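Side-chain contact in putative Nitroreductase (Desulfovibrio desulfuricans subsp. desulfuricans str. G20, PDB 3E39), which binds flavin mononucleotide and probably acts as an oxidoreductase of the nitroreductase family: residues E167-L170 against E171-F174. Sequence-based numbering, arbitrary orientation.
Sequences ELLL and EEPF
L169 and P173 meet side chain to side chain across a bend of the chain, and the pair serves as an example of how, in a tail that has left its last helix, one leucine methyl can meet a proline four residues on. The two reach toward each other tip to tip: the methyl CD1 of L169 lies 3.7 Å from CD of P173. The rest of the leucine leans on the backbone of the bend, with its CB 3.4 Å from the carbonyl O of E171. Its first torsion (chi1 -75°) sets CG anti to the carbonyl carbon and beside the backbone N, which carries the branch across that carbonyl to the proline. L169 also touches E178, the last residue of the chain.

P173 also meets the ring of F174: its CG sits 3.7 Å above the centre of one face, an approach of CH-pi kind between neighbours in sequence.

Polar interactions lie beside these apolar contacts. The side chain of E172 curls forward, chi2 55°, and OE2 accepts the backbone N-H of F174 at 3.1 Å, met on the anti side and 22° out of the carboxylate plane. Its OE1 takes a hydrogen bond from the backbone N of E178, so one carboxylate ties the bend to the chain terminus.

E171 instead extends its chain beyond CG and, in the conformer described, pairs through OE2 with R61 of the second subunit in a salt bridge; a second conformer makes this partnership less certain. L170 packs on R51 of that subunit, and F174 on its D28.

The arrangement is that of a C-terminal arm following helix 165-168, which reaches away from the body of its subunit and lies against the partner with side-chain contacts inside its bend, consistent with the intertwined dimers of nitroreductase-fold flavoproteins.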
ATOM      1  N   GLU A 167       6.440  19.998  -2.326  1.00 14.08           N
ATOM      2  CA  GLU A 167       6.782  19.676  -3.697  1.00 15.58           C
ATOM      3  C   GLU A 167       5.893  18.579  -4.286  1.00 14.47           C
ATOM      4  O   GLU A 167       5.877  18.376  -5.509  1.00 16.84           O
ATOM      5  CB  GLU A 167       8.243  19.224  -3.799  1.00 13.55           C
ATOM      6  CG  GLU A 167       9.242  20.336  -3.451  1.00 16.54           C
ATOM      7  CD  GLU A 167      10.682  19.903  -3.557  1.00 21.29           C
ATOM      8  OE1 GLU A 167      10.983  18.839  -4.152  1.00 29.01           O
ATOM      9  OE2 GLU A 167      11.535  20.618  -3.003  1.00 31.48           O
ATOM     10  N   LEU A 168       5.183  17.865  -3.417  1.00 11.56           N
ATOM     11  CA  LEU A 168       4.354  16.722  -3.840  1.00  9.01           C
ATOM     12  C   LEU A 168       2.850  17.051  -3.921  1.00 10.80           C
ATOM     13  O   LEU A 168       2.063  16.275  -4.448  1.00 11.86           O
ATOM     14  CB  LEU A 168       4.615  15.545  -2.899  1.00 10.52           C
ATOM     15  CG  LEU A 168       6.055  15.024  -2.869  1.00 12.23           C
ATOM     16  CD1 LEU A 168       6.165  13.926  -1.806  1.00 11.87           C
ATOM     17  CD2 LEU A 168       6.483  14.503  -4.220  1.00 17.78           C
ATOM     18  N   LEU A 169       2.461  18.210  -3.405  1.00 10.05           N
ATOM     19  CA  LEU A 169       1.087  18.675  -3.491  1.00 13.02           C
ATOM     20  C   LEU A 169       0.847  19.388  -4.814  1.00 11.38           C
ATOM     21  O   LEU A 169       1.729  20.154  -5.277  1.00 14.08           O
ATOM     22  CB  LEU A 169       0.806  19.638  -2.335  1.00 13.24           C
ATOM     23  CG  LEU A 169       0.626  19.048  -0.943  1.00 15.17           C
ATOM     24  CD1 LEU A 169       0.734  20.127   0.129  1.00 12.63           C
ATOM     25  CD2 LEU A 169      -0.732  18.326  -0.888  1.00  8.32           C
ATOM     26  N   LEU A 170      -0.337  19.192  -5.416  1.00 10.54           N
ATOM     27  CA  LEU A 170      -0.667  19.923  -6.648  1.00 10.72           C
ATOM     28  C   LEU A 170      -1.160  21.345  -6.345  1.00 13.37           C
ATOM     29  O   LEU A 170      -1.208  22.206  -7.239  1.00 13.37           O
ATOM     30  CB  LEU A 170      -1.710  19.209  -7.487  1.00 12.38           C
ATOM     31  CG  LEU A 170      -1.357  17.778  -7.910  1.00  8.19           C
ATOM     32  CD1 LEU A 170      -2.484  17.172  -8.727  1.00 12.21           C
ATOM     33  CD2 LEU A 170      -0.048  17.695  -8.683  1.00 11.93           C
ATOM     34  N   GLU A 171      -1.530  21.542  -5.093  1.00 14.28           N
ATOM     35  CA  GLU A 171      -2.088  22.795  -4.568  0.50 15.86           C
ATOM     36  C   GLU A 171      -1.810  22.857  -3.097  1.00 15.19           C
ATOM     37  O   GLU A 171      -1.819  21.835  -2.432  1.00 11.87           O
ATOM     38  CB  GLU A 171      -3.614  22.824  -4.640  0.50 16.31           C
ATOM     39  CG  GLU A 171      -4.244  23.220  -5.934  0.50 19.31           C
ATOM     40  CD  GLU A 171      -5.716  23.540  -5.754  0.50 15.61           C
ATOM     41  OE1 GLU A 171      -6.234  23.430  -4.615  0.50 18.45           O
ATOM     42  OE2 GLU A 171      -6.372  23.926  -6.740  0.50 22.55           O
ATOM     43  N   GLU A 172      -1.603  24.065  -2.583  1.00 16.01           N
ATOM     44  CA  GLU A 172      -1.389  24.275  -1.173  1.00 17.67           C
ATOM     45  C   GLU A 172      -2.763  24.324  -0.483  1.00 19.50           C
ATOM     46  O   GLU A 172      -3.553  25.232  -0.758  1.00 19.90           O
ATOM     47  CB  GLU A 172      -0.660  25.598  -0.945  1.00 21.29           C
ATOM     48  CG  GLU A 172      -0.475  25.940   0.510  1.00 24.86           C
ATOM     49  CD  GLU A 172       0.237  24.826   1.280  1.00 31.81           C
ATOM     50  OE1 GLU A 172       1.301  24.373   0.813  1.00 26.02           O
ATOM     51  OE2 GLU A 172      -0.277  24.404   2.344  1.00 23.67           O
ATOM     52  N   PRO A 173      -3.051  23.358   0.411  1.00 17.07           N
ATOM     53  CA  PRO A 173      -4.337  23.330   1.091  1.00 18.53           C
ATOM     54  C   PRO A 173      -4.406  24.112   2.396  1.00 19.37           C
ATOM     55  O   PRO A 173      -5.510  24.352   2.877  1.00 20.90           O
ATOM     56  CB  PRO A 173      -4.522  21.845   1.388  1.00 20.16           C
ATOM     57  CG  PRO A 173      -3.163  21.364   1.663  1.00 16.94           C
ATOM     58  CD  PRO A 173      -2.213  22.210   0.813  1.00 19.19           C
ATOM     59  N   PHE A 174      -3.264  24.503   2.963  1.00 16.68           N
ATOM     60  CA  PHE A 174      -3.265  25.153   4.263  1.00 19.24           C
ATOM     61  C   PHE A 174      -3.110  26.667   4.090  1.00 23.76           C
ATOM     62  O   PHE A 174      -2.540  27.127   3.091  1.00 24.21           O
ATOM     63  CB  PHE A 174      -2.203  24.535   5.167  1.00 19.04           C
ATOM     64  CG  PHE A 174      -2.265  23.013   5.204  1.00 18.64           C
ATOM     65  CD1 PHE A 174      -3.468  22.372   5.466  1.00 18.41           C
ATOM     66  CD2 PHE A 174      -1.144  22.240   4.976  1.00 23.90           C
ATOM     67  CE1 PHE A 174      -3.558  20.980   5.475  1.00 19.26           C
ATOM     68  CE2 PHE A 174      -1.225  20.848   4.993  1.00 24.41           C
ATOM     69  CZ  PHE A 174      -2.434  20.229   5.255  1.00 16.57           C
TER